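Local coordinates for protein aminofutalosine deaminase (Helicobacter pylori, PDB 7LKK) that deaminates aminofutalosine in the menaquinone pathway as a metal-dependent amidohydrolase and is caught here with an iron(III) ion and the inhibitor methylthio-coformycin, at residues His79-Phe84 / Ser219-Glu224; Ala153-Glu158 / Lys177-Leu182; Ala189-His194 / Ile208-Asp213. All coordinates share one frame; numbering follows the deposited sequence.

Contact 1 of 3, residues His79-Phe84 / Ser219-Glu224; sequences HTHFEF and STHFLE. With FE (Fe (III) ion), chain E; MCF ((8R)-3-(5-S-methyl-5-thio-beta-D-ribofuranosyl)-3,6,7,8-tetrahydroimidazo[4,5-d][1,3]diazepin-8-ol), chain J.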
loop_
_atom_site.group_PDB
_atom_site.type_symbol
_atom_site.label_atom_id
_atom_site.label_comp_id
_atom_site.label_asym_id
_atom_site.label_seq_id
_atom_site.Cartn_x
_atom_site.Cartn_y
_atom_site.Cartn_z
ATOM N N HIS A 79 4.453 -16.375 8.360
ATOM C CA HIS A 79 3.901 -17.162 7.257
ATOM C C HIS A 79 4.473 -16.652 5.942
ATOM O O HIS A 79 4.088 -15.577 5.472
ATOM C CB HIS A 79 2.376 -17.088 7.249
ATOM C CG HIS A 79 1.730 -18.006 6.257
ATOM N ND1 HIS A 79 1.492 -19.337 6.522
ATOM C CD2 HIS A 79 1.271 -17.783 5.003
ATOM C CE1 HIS A 79 0.913 -19.896 5.475
ATOM N NE2 HIS A 79 0.767 -18.975 4.540
ATOM N N THR A 80 5.383 -17.422 5.345
ATOM C CA THR A 80 5.888 -17.112 4.017
ATOM C C THR A 80 6.162 -18.415 3.276
ATOM O O THR A 80 6.327 -19.474 3.885
ATOM C CB THR A 80 7.154 -16.247 4.072
ATOM O OG1 THR A 80 7.523 -15.853 2.744
ATOM C CG2 THR A 80 8.297 -17.019 4.704
ATOM N N HIS A 81 6.208 -18.320 1.949
ATOM C CA HIS A 81 6.509 -19.448 1.065
ATOM C C HIS A 81 7.749 -19.093 0.249
ATOM O O HIS A 81 7.641 -18.519 -0.837
ATOM C CB HIS A 81 5.328 -19.773 0.143
ATOM C CG HIS A 81 4.052 -20.073 0.865
ATOM N ND1 HIS A 81 3.536 -21.347 0.967
ATOM C CD2 HIS A 81 3.174 -19.261 1.500
ATOM C CE1 HIS A 81 2.402 -21.309 1.642
ATOM N NE2 HIS A 81 2.160 -20.055 1.978
ATOM N N PHE A 82 8.929 -19.435 0.775
ATOM C CA PHE A 82 10.170 -19.093 0.087
ATOM C C PHE A 82 10.303 -19.815 -1.247
ATOM O O PHE A 82 10.900 -19.276 -2.185
ATOM C CB PHE A 82 11.372 -19.414 0.975
ATOM C CG PHE A 82 11.648 -18.374 2.023
ATOM C CD1 PHE A 82 12.129 -17.124 1.670
ATOM C CD2 PHE A 82 11.438 -18.651 3.362
ATOM C CE1 PHE A 82 12.387 -16.168 2.634
ATOM C CE2 PHE A 82 11.697 -17.699 4.332
ATOM C CZ PHE A 82 12.170 -16.457 3.966
ATOM N N GLU A 83 9.755 -21.029 -1.356
ATOM C CA GLU A 83 9.918 -21.815 -2.574
ATOM C C GLU A 83 9.295 -21.148 -3.795
ATOM O O GLU A 83 9.702 -21.446 -4.923
ATOM C CB GLU A 83 9.323 -23.212 -2.379
ATOM C CG GLU A 83 10.037 -24.051 -1.326
ATOM C CD GLU A 83 9.312 -25.352 -1.021
ATOM O OE1 GLU A 83 8.075 -25.322 -0.848
ATOM O OE2 GLU A 83 9.981 -26.405 -0.951
ATOM N N PHE A 84 8.328 -20.250 -3.604
ATOM C CA PHE A 84 7.677 -19.548 -4.703
ATOM C C PHE A 84 8.292 -18.178 -4.975
ATOM O O PHE A 84 7.627 -17.314 -5.555
ATOM C CB PHE A 84 6.183 -19.395 -4.421
ATOM C CG PHE A 84 5.409 -20.679 -4.504
ATOM C CD1 PHE A 84 4.910 -21.124 -5.718
ATOM C CD2 PHE A 84 5.169 -21.433 -3.368
ATOM C CE1 PHE A 84 4.193 -22.303 -5.798
ATOM C CE2 PHE A 84 4.453 -22.612 -3.441
ATOM C CZ PHE A 84 3.965 -23.047 -4.658
ATOM N N SER A 219 0.205 -25.485 11.333
ATOM C CA SER A 219 -0.256 -24.327 10.583
ATOM C C SER A 219 -1.185 -24.822 9.486
ATOM O O SER A 219 -1.062 -25.958 9.021
ATOM C CB SER A 219 0.912 -23.529 9.991
ATOM O OG SER A 219 0.456 -22.353 9.345
ATOM N N THR A 220 -2.122 -23.969 9.085
ATOM C CA THR A 220 -3.079 -24.347 8.055
ATOM C C THR A 220 -3.701 -23.094 7.456
ATOM O O THR A 220 -3.831 -22.067 8.129
ATOM C CB THR A 220 -4.168 -25.274 8.618
ATOM O OG1 THR A 220 -5.027 -25.714 7.558
ATOM C CG2 THR A 220 -4.993 -24.565 9.685
ATOM N N HIS A 221 -4.054 -23.184 6.174
ATOM C CA HIS A 221 -4.852 -22.159 5.513
ATOM C C HIS A 221 -6.325 -22.453 5.763
ATOM O O HIS A 221 -6.773 -23.589 5.580
ATOM C CB HIS A 221 -4.566 -22.123 4.012
ATOM C CG HIS A 221 -3.128 -21.883 3.675
ATOM N ND1 HIS A 221 -2.256 -22.903 3.363
ATOM C CD2 HIS A 221 -2.409 -20.737 3.600
ATOM C CE1 HIS A 221 -1.062 -22.398 3.110
ATOM N NE2 HIS A 221 -1.127 -21.086 3.247
ATOM N N PHE A 222 -7.079 -21.437 6.182
ATOM C CA PHE A 222 -8.463 -21.649 6.594
ATOM C C PHE A 222 -9.358 -20.569 6.008
ATOM O O PHE A 222 -9.133 -19.380 6.251
ATOM C CB PHE A 222 -8.577 -21.665 8.122
ATOM C CG PHE A 222 -9.924 -22.094 8.616
ATOM C CD1 PHE A 222 -10.429 -23.342 8.287
ATOM C CD2 PHE A 222 -10.691 -21.250 9.402
ATOM C CE1 PHE A 222 -11.672 -23.739 8.733
ATOM C CE2 PHE A 222 -11.936 -21.644 9.853
ATOM C CZ PHE A 222 -12.426 -22.889 9.518
ATOM N N LEU A 223 -10.372 -20.996 5.253
ATOM C CA LEU A 223 -11.452 -20.141 4.750
ATOM C C LEU A 223 -10.906 -18.846 4.146
ATOM O O LEU A 223 -11.240 -17.729 4.553
ATOM C CB LEU A 223 -12.480 -19.871 5.855
ATOM C CG LEU A 223 -13.146 -21.150 6.389
ATOM C CD1 LEU A 223 -14.320 -20.845 7.310
ATOM C CD2 LEU A 223 -13.594 -22.049 5.246
ATOM N N GLU A 224 -10.048 -19.030 3.147
ATOM C CA GLU A 224 -9.383 -17.945 2.442
ATOM C C GLU A 224 -10.218 -17.372 1.302
ATOM O O GLU A 224 -9.897 -16.290 0.799
ATOM C CB GLU A 224 -8.037 -18.451 1.909
ATOM C CG GLU A 224 -7.129 -17.402 1.307
ATOM C CD GLU A 224 -5.827 -17.994 0.819
ATOM O OE1 GLU A 224 -5.665 -19.232 0.903
ATOM O OE2 GLU A 224 -4.962 -17.226 0.358
HETATM FE FE FE E . 0.370 -19.388 2.553
HETATM O O8 MCF J . -1.190 -19.113 1.396
HETATM C C8 MCF J . -1.044 -18.668 0.072
HETATM C C7 MCF J . -2.369 -18.627 -0.684
HETATM N N6 MCF J . -3.256 -19.665 -0.222
HETATM C C5 MCF J . -2.773 -21.024 -0.126
HETATM N N4 MCF J . -1.423 -21.479 -0.444
HETATM C C10 MCF J . -0.202 -20.811 -0.957
HETATM C C9 MCF J . 0.017 -19.469 -0.712
HETATM N N1 MCF J . 1.173 -19.143 -1.272
HETATM C C2 MCF J . 1.707 -20.220 -1.846
HETATM N N3 MCF J . 0.866 -21.238 -1.641
HETATM C C1S MCF J . 1.122 -22.619 -2.157
HETATM C C2S MCF J . 0.794 -23.738 -1.142
HETATM O O2S MCF J . 1.844 -23.944 -0.296
HETATM O O4S MCF J . 0.352 -22.864 -3.149
HETATM C C4S MCF J . 0.169 -24.473 -3.186
HETATM C C3S MCF J . 0.595 -24.946 -2.050
HETATM O O3S MCF J . 1.913 -25.646 -2.261
HETATM C C5S MCF J . -1.299 -24.808 -3.385
HETATM S S5S MCF J . -1.448 -26.379 -4.283
HETATM C C6S MCF J . -3.112 -27.058 -4.024
HETATM O O HOH W 1 1.986 -19.968 8.962
#

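Contact 2 of 3, residues Ala153-Glu158 / Lys177-Leu182; sequences AVVFLE and KELKDL. With MCF ((8R)-3-(5-S-methyl-5-thio-beta-D-ribofuranosyl)-3,6,7,8-tetrahydroimidazo[4,5-d][1,3]diazepin-8-ol), chain J.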
loop_
_atom_site.group_PDB
_atom_site.type_symbol
_atom_site.label_atom_id
_atom_site.label_comp_id
_atom_site.label_asym_id
_atom_site.label_seq_id
_atom_site.Cartn_x
_atom_site.Cartn_y
_atom_site.Cartn_z
ATOM N N ALA A 153 14.398 -19.722 12.127
ATOM C CA ALA A 153 13.502 -20.351 11.168
ATOM C C ALA A 153 12.666 -21.428 11.842
ATOM O O ALA A 153 13.210 -22.322 12.500
ATOM C CB ALA A 153 14.285 -20.952 9.997
ATOM N N VAL A 154 11.350 -21.332 11.681
ATOM C CA VAL A 154 10.427 -22.419 11.978
ATOM C C VAL A 154 9.875 -22.898 10.643
ATOM O O VAL A 154 9.048 -22.217 10.022
ATOM C CB VAL A 154 9.298 -21.983 12.920
ATOM C CG1 VAL A 154 8.343 -23.142 13.171
ATOM C CG2 VAL A 154 9.872 -21.469 14.232
ATOM N N VAL A 155 10.333 -24.060 10.189
ATOM C CA VAL A 155 9.964 -24.575 8.875
ATOM C C VAL A 155 8.777 -25.514 9.048
ATOM O O VAL A 155 8.889 -26.567 9.685
ATOM C CB VAL A 155 11.140 -25.278 8.188
ATOM C CG1 VAL A 155 10.660 -26.004 6.940
ATOM C CG2 VAL A 155 12.216 -24.267 7.831
ATOM N N PHE A 156 7.636 -25.122 8.490
ATOM C CA PHE A 156 6.423 -25.935 8.491
ATOM C C PHE A 156 6.429 -26.779 7.222
ATOM O O PHE A 156 6.160 -26.274 6.129
ATOM C CB PHE A 156 5.175 -25.058 8.545
ATOM C CG PHE A 156 5.031 -24.257 9.811
ATOM C CD1 PHE A 156 5.686 -23.043 9.958
ATOM C CD2 PHE A 156 4.212 -24.697 10.836
ATOM C CE1 PHE A 156 5.546 -22.299 11.115
ATOM C CE2 PHE A 156 4.069 -23.958 11.998
ATOM C CZ PHE A 156 4.735 -22.755 12.136
ATOM N N LEU A 157 6.743 -28.064 7.357
ATOM C CA LEU A 157 6.604 -28.987 6.235
ATOM C C LEU A 157 5.121 -29.197 5.966
ATOM O O LEU A 157 4.409 -29.773 6.795
ATOM C CB LEU A 157 7.299 -30.313 6.528
ATOM C CG LEU A 157 7.240 -31.325 5.380
ATOM C CD1 LEU A 157 7.909 -30.769 4.131
ATOM C CD2 LEU A 157 7.861 -32.652 5.780
ATOM N N GLU A 158 4.654 -28.735 4.810
ATOM C CA GLU A 158 3.232 -28.653 4.511
ATOM C C GLU A 158 2.795 -29.854 3.685
ATOM O O GLU A 158 3.394 -30.152 2.645
ATOM C CB GLU A 158 2.915 -27.360 3.761
ATOM C CG GLU A 158 1.485 -27.259 3.282
ATOM C CD GLU A 158 1.231 -25.978 2.517
ATOM O OE1 GLU A 158 1.739 -25.855 1.384
ATOM O OE2 GLU A 158 0.530 -25.094 3.052
ATOM N N LYS A 177 11.228 -36.453 8.930
ATOM C CA LYS A 177 12.408 -36.932 9.643
ATOM C C LYS A 177 13.671 -36.277 9.100
ATOM O O LYS A 177 14.598 -35.963 9.857
ATOM C CB LYS A 177 12.498 -38.455 9.538
ATOM C CG LYS A 177 13.826 -39.039 9.981
ATOM C CD LYS A 177 13.956 -39.023 11.494
ATOM C CE LYS A 177 14.932 -40.086 11.974
ATOM N NZ LYS A 177 14.925 -40.223 13.456
ATOM N N GLU A 178 13.714 -36.054 7.786
ATOM C CA GLU A 178 14.835 -35.347 7.178
ATOM C C GLU A 178 14.924 -33.917 7.696
ATOM O O GLU A 178 16.020 -33.404 7.947
ATOM C CB GLU A 178 14.674 -35.369 5.658
ATOM C CG GLU A 178 15.769 -34.693 4.861
ATOM C CD GLU A 178 15.558 -34.860 3.368
ATOM O OE1 GLU A 178 14.819 -35.789 2.976
ATOM O OE2 GLU A 178 16.119 -34.063 2.588
ATOM N N LEU A 179 13.772 -33.264 7.874
ATOM C CA LEU A 179 13.754 -31.916 8.436
ATOM C C LEU A 179 14.133 -31.930 9.912
ATOM O O LEU A 179 14.865 -31.049 10.379
ATOM C CB LEU A 179 12.374 -31.295 8.245
ATOM C CG LEU A 179 12.166 -29.891 8.819
ATOM C CD1 LEU A 179 13.163 -28.916 8.216
ATOM C CD2 LEU A 179 10.736 -29.425 8.592
ATOM N N LYS A 180 13.636 -32.919 10.658
ATOM C CA LYS A 180 13.947 -33.018 12.081
ATOM C C LYS A 180 15.445 -33.158 12.313
ATOM O O LYS A 180 15.983 -32.617 13.285
ATOM C CB LYS A 180 13.200 -34.197 12.703
ATOM C CG LYS A 180 11.749 -33.914 13.048
ATOM C CD LYS A 180 11.630 -32.893 14.170
ATOM C CE LYS A 180 12.049 -33.476 15.509
ATOM N NZ LYS A 180 11.693 -32.566 16.633
ATOM N N ASP A 181 16.137 -33.891 11.437
ATOM C CA ASP A 181 17.570 -34.096 11.607
ATOM C C ASP A 181 18.386 -32.841 11.324
ATOM O O ASP A 181 19.591 -32.833 11.598
ATOM C CB ASP A 181 18.044 -35.239 10.707
ATOM C CG ASP A 181 17.535 -36.593 11.168
ATOM O OD1 ASP A 181 17.117 -36.705 12.340
ATOM O OD2 ASP A 181 17.558 -37.547 10.360
ATOM N N LEU A 182 17.766 -31.783 10.806
ATOM C CA LEU A 182 18.441 -30.517 10.566
ATOM C C LEU A 182 18.168 -29.487 11.653
ATOM O O LEU A 182 18.690 -28.370 11.574
ATOM C CB LEU A 182 18.031 -29.952 9.202
ATOM C CG LEU A 182 18.411 -30.801 7.985
ATOM C CD1 LEU A 182 17.728 -30.283 6.727
ATOM C CD2 LEU A 182 19.923 -30.842 7.807
HETATM O O8 MCF J . -1.190 -19.113 1.396
HETATM C C8 MCF J . -1.044 -18.668 0.072
HETATM C C7 MCF J . -2.369 -18.627 -0.684
HETATM N N6 MCF J . -3.256 -19.665 -0.222
HETATM C C5 MCF J . -2.773 -21.024 -0.126
HETATM N N4 MCF J . -1.423 -21.479 -0.444
HETATM C C10 MCF J . -0.202 -20.811 -0.957
HETATM C C9 MCF J . 0.017 -19.469 -0.712
HETATM N N1 MCF J . 1.173 -19.143 -1.272
HETATM C C2 MCF J . 1.707 -20.220 -1.846
HETATM N N3 MCF J . 0.866 -21.238 -1.641
HETATM C C1S MCF J . 1.122 -22.619 -2.157
HETATM C C2S MCF J . 0.794 -23.738 -1.142
HETATM O O2S MCF J . 1.844 -23.944 -0.296
HETATM O O4S MCF J . 0.352 -22.864 -3.149
HETATM C C4S MCF J . 0.169 -24.473 -3.186
HETATM C C3S MCF J . 0.595 -24.946 -2.050
HETATM O O3S MCF J . 1.913 -25.646 -2.261
HETATM C C5S MCF J . -1.299 -24.808 -3.385
HETATM S S5S MCF J . -1.448 -26.379 -4.283
HETATM C C6S MCF J . -3.112 -27.058 -4.024
#

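Contact 3 of 3, residues Ala189-His194 / Ile208-Asp213; sequences AALAVH and IQLAKD. With MCF ((8R)-3-(5-S-methyl-5-thio-beta-D-ribofuranosyl)-3,6,7,8-tetrahydroimidazo[4,5-d][1,3]diazepin-8-ol), chain J.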
loop_
_atom_site.group_PDB
_atom_site.type_symbol
_atom_site.label_atom_id
_atom_site.label_comp_id
_atom_site.label_asym_id
_atom_site.label_seq_id
_atom_site.Cartn_x
_atom_site.Cartn_y
_atom_site.Cartn_z
ATOM N N ALA A 189 11.618 -27.574 13.538
ATOM C CA ALA A 189 10.801 -28.297 12.575
ATOM C C ALA A 189 9.341 -28.276 13.005
ATOM O O ALA A 189 9.022 -28.472 14.181
ATOM C CB ALA A 189 11.285 -29.740 12.426
ATOM N N ALA A 190 8.456 -28.042 12.039
ATOM C CA ALA A 190 7.024 -27.984 12.284
ATOM C C ALA A 190 6.304 -28.597 11.090
ATOM O O ALA A 190 6.928 -28.991 10.101
ATOM C CB ALA A 190 6.563 -26.546 12.545
ATOM N N LEU A 191 4.980 -28.678 11.187
ATOM C CA LEU A 191 4.161 -29.354 10.194
ATOM C C LEU A 191 2.973 -28.482 9.822
ATOM O O LEU A 191 2.541 -27.620 10.591
ATOM C CB LEU A 191 3.673 -30.716 10.708
ATOM C CG LEU A 191 4.754 -31.791 10.819
ATOM C CD1 LEU A 191 4.380 -32.832 11.860
ATOM C CD2 LEU A 191 4.988 -32.439 9.465
ATOM N N ALA A 192 2.440 -28.714 8.625
ATOM C CA ALA A 192 1.313 -27.932 8.143
ATOM C C ALA A 192 0.355 -28.809 7.353
ATOM O O ALA A 192 0.776 -29.685 6.593
ATOM C CB ALA A 192 1.779 -26.757 7.272
ATOM N N VAL A 193 -0.937 -28.565 7.554
ATOM C CA VAL A 193 -1.996 -29.086 6.701
ATOM C C VAL A 193 -2.401 -27.961 5.764
ATOM O O VAL A 193 -2.718 -26.857 6.221
ATOM C CB VAL A 193 -3.196 -29.567 7.535
ATOM C CG1 VAL A 193 -4.306 -30.077 6.628
ATOM C CG2 VAL A 193 -2.764 -30.636 8.536
ATOM N N HIS A 194 -2.371 -28.219 4.454
ATOM C CA HIS A 194 -2.513 -27.120 3.502
ATOM C C HIS A 194 -3.847 -26.400 3.672
ATOM O O HIS A 194 -3.884 -25.208 3.993
ATOM C CB HIS A 194 -2.361 -27.610 2.066
ATOM C CG HIS A 194 -2.558 -26.521 1.058
ATOM N ND1 HIS A 194 -3.719 -26.381 0.330
ATOM C CD2 HIS A 194 -1.759 -25.492 0.693
ATOM C CE1 HIS A 194 -3.619 -25.324 -0.456
ATOM N NE2 HIS A 194 -2.439 -24.767 -0.255
ATOM N N ILE A 208 -1.514 -34.405 11.972
ATOM C CA ILE A 208 -1.737 -33.807 13.287
ATOM C C ILE A 208 -1.195 -34.716 14.382
ATOM O O ILE A 208 -0.603 -34.250 15.363
ATOM C CB ILE A 208 -3.235 -33.508 13.486
ATOM C CG1 ILE A 208 -3.675 -32.361 12.575
ATOM C CG2 ILE A 208 -3.542 -33.202 14.947
ATOM C CD1 ILE A 208 -5.160 -32.350 12.279
ATOM N N GLN A 209 -1.385 -36.029 14.229
ATOM C CA GLN A 209 -0.842 -36.971 15.201
ATOM C C GLN A 209 0.680 -36.950 15.195
ATOM O O GLN A 209 1.310 -37.005 16.258
ATOM C CB GLN A 209 -1.361 -38.380 14.918
ATOM C CG GLN A 209 -1.051 -39.377 16.024
ATOM C CD GLN A 209 -1.709 -39.003 17.338
ATOM O OE1 GLN A 209 -2.934 -38.950 17.439
ATOM N NE2 GLN A 209 -0.894 -38.735 18.352
ATOM N N LEU A 210 1.288 -36.883 14.006
ATOM C CA LEU A 210 2.742 -36.799 13.917
ATOM C C LEU A 210 3.268 -35.549 14.610
ATOM O O LEU A 210 4.327 -35.581 15.248
ATOM C CB LEU A 210 3.180 -36.820 12.453
ATOM C CG LEU A 210 4.678 -36.638 12.201
ATOM C CD1 LEU A 210 5.455 -37.865 12.660
ATOM C CD2 LEU A 210 4.945 -36.348 10.735
ATOM N N ALA A 211 2.538 -34.437 14.498
ATOM C CA ALA A 211 2.936 -33.217 15.190
ATOM C C ALA A 211 2.881 -33.396 16.702
ATOM O O ALA A 211 3.775 -32.938 17.422
ATOM C CB ALA A 211 2.049 -32.055 14.751
ATOM N N LYS A 212 1.830 -34.053 17.201
ATOM C CA LYS A 212 1.730 -34.308 18.634
ATOM C C LYS A 212 2.851 -35.221 19.113
ATOM O O LYS A 212 3.461 -34.968 20.159
ATOM C CB LYS A 212 0.370 -34.920 18.965
ATOM C CG LYS A 212 -0.806 -34.000 18.708
ATOM C CD LYS A 212 -2.120 -34.689 19.023
ATOM C CE LYS A 212 -3.297 -33.773 18.756
ATOM N NZ LYS A 212 -4.596 -34.406 19.109
ATOM N N ASP A 213 3.136 -36.287 18.360
ATOM C CA ASP A 213 4.190 -37.216 18.756
ATOM C C ASP A 213 5.556 -36.545 18.777
ATOM O O ASP A 213 6.419 -36.923 19.576
ATOM C CB ASP A 213 4.204 -38.425 17.821
ATOM C CG ASP A 213 2.954 -39.274 17.947
ATOM O OD1 ASP A 213 2.215 -39.094 18.937
ATOM O OD2 ASP A 213 2.709 -40.120 17.057
HETATM O O8 MCF J . -1.190 -19.113 1.396
HETATM C C8 MCF J . -1.044 -18.668 0.072
HETATM C C7 MCF J . -2.369 -18.627 -0.684
HETATM N N6 MCF J . -3.256 -19.665 -0.222
HETATM C C5 MCF J . -2.773 -21.024 -0.126
HETATM N N4 MCF J . -1.423 -21.479 -0.444
HETATM C C10 MCF J . -0.202 -20.811 -0.957
HETATM C C9 MCF J . 0.017 -19.469 -0.712
HETATM N N1 MCF J . 1.173 -19.143 -1.272
HETATM C C2 MCF J . 1.707 -20.220 -1.846
HETATM N N3 MCF J . 0.866 -21.238 -1.641
HETATM C C1S MCF J . 1.122 -22.619 -2.157
HETATM C C2S MCF J . 0.794 -23.738 -1.142
HETATM O O2S MCF J . 1.844 -23.944 -0.296
HETATM O O4S MCF J . 0.352 -22.864 -3.149
HETATM C C4S MCF J . 0.169 -24.473 -3.186
HETATM C C3S MCF J . 0.595 -24.946 -2.050
HETATM O O3S MCF J . 1.913 -25.646 -2.261
HETATM C C5S MCF J . -1.299 -24.808 -3.385
HETATM S S5S MCF J . -1.448 -26.379 -4.283
HETATM C C6S MCF J . -3.112 -27.058 -4.024
#

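Contact 1 of 3, residues His79-Phe84 / Ser219-Glu224
The iron site of this amidohydrolase barrel is built where His79 and His81, the HxH pair of segment 79-84, meet His221 from strand 218-222. All three bind iron(III) through NE2; the bond from His221 NE2 to the iron FE is the longest, 2.4 Å against about 2 Å for the other two. The inhibitor hydroxyl O8 joins them as a further ligand of the iron, and Asp328 completes the site. Shared coordination brings NE2 of His79 within 3.1 Å of NE2 of His221. These two imidazoles stand nearly perpendicular, planes at 83°, whereas the rings of His81 and His221 meet rim to rim beside the metal, their planes 16° apart. One face of the His81 ring carries inhibitor N1, and one face of the His221 ring carries C5. With NE2 on the iron, His79 has ND1 on the side of the ring towards Ser219, where it donates to a water that also bonds Ser219 OG. His221 ND1 is held by the carbonyl of His194. Glu224 reaches in fully extended, and its OE1 accepts inhibitor N6-H at 2.7 Å. With O8 on the metal and the diazepine ring gripped at N6, the inhibitor sits as expected of a coformycin-type mimic of the hydrated deamination intermediate.

Contact 2 of 3, residues Ala153-Glu158 / Lys177-Leu182
Apolar packing of helix 166-180 against the outer side of a barrel strand joins Leu179 to Val155 and Leu157 of strand 152-159. A single leucine does the work from the helix. CG trans to the amide nitrogen (chi1 178°) extends Leu179 away from the helix, and its fork lies on Val155 with both methyls: CD2 comes to 3.8 Å from Val155 CG1, and CD1 to 4.0 Å from the same CG1. The two side chains lie at a slant to one another. CD2 also rests 3.6 Å from the backbone O of Val155 and 4.1 Å from CB of Leu157, so this methyl sits between two residues that point to the same side of the strand. Val155 O itself pairs with the backbone N of Ala190 on the adjoining strand. The next residue after Leu157, Glu158, points the other way, into the pocket, and its OE1 accepts a hydrogen bond from the ribose hydroxyl O2S of the inhibitor at 2.5 Å; Asn138 holds the same oxygen. Phe172, Lys175 and Phe176 of the same helix pack on Leu157, while Leu179 also touches Ala189 of strand 187-193, the strand that follows this helix in the beta-alpha-beta unit.

Contact 3 of 3, residues Ala189-His194 / Ile208-Asp213
Leu191 on strand 187-193 is the main bump here, pressed onto helix 201-213 in a beta-alpha-beta unit of the TIM-type barrel. Strand and helix run nearly antiparallel, their short axes 161° apart and 8.7 Å at closest approach. The hollow that receives Leu191 lies between Leu210 and Ala211: CD1 of Leu191 sits 3.6 Å from Ala211 N and also touches Ala211 CB. Because alanine is so short, the methyl can settle right against the helix backbone, and the two CA atoms of Leu191 and Ala211 come within 6.4 Å. Leu210 forms one wall of that hollow. Its side chain stands at about a right angle to Leu191, with Leu210 CD2 beside both methyls of Leu191 and 3.7 Å from CD1. A chi1 of -71° in Leu191, CG opposite its own carbonyl carbon, leads CD1 to the backbone of Ala211 while CD2 is turned to Leu210. Further along the strand the fit is looser: Ile208 starts out away from the strand, and its CG1 comes back to 4.5 Å from Val193 CG2. Leu218 of the next strand touches Leu191, Ile208 and Ala211, filling in beside them, while Phe172 and Phe176 of helix 166-180 flank Leu191. Past the strand, His194 turns to the pocket, where its NE2 makes a weak hydrogen bond to inhibitor N4 at 3.4 Å.

In the fold
From the N terminus, strand 69-80 delivers the first half of contact 1, which closes only when the chain reaches strand 218-222, 135 residues after segment 79-84 ends. Within that long loop lie two short ones in series: contact 2 closes strand 152-159 onto helix 166-180, then contact 3 closes strand 187-193 onto helix 201-213. Their strands are neighbours, tied for instance by Leu157 O to Ala192 N, and strand 187-193 pairs onward through Val193 N to Ser219 O of contact 1. Contacts 2 and 3 fasten helices to the barrel's outside, while contact 1 sits at the strand ends; all three segment pairs reach the same inhibitor.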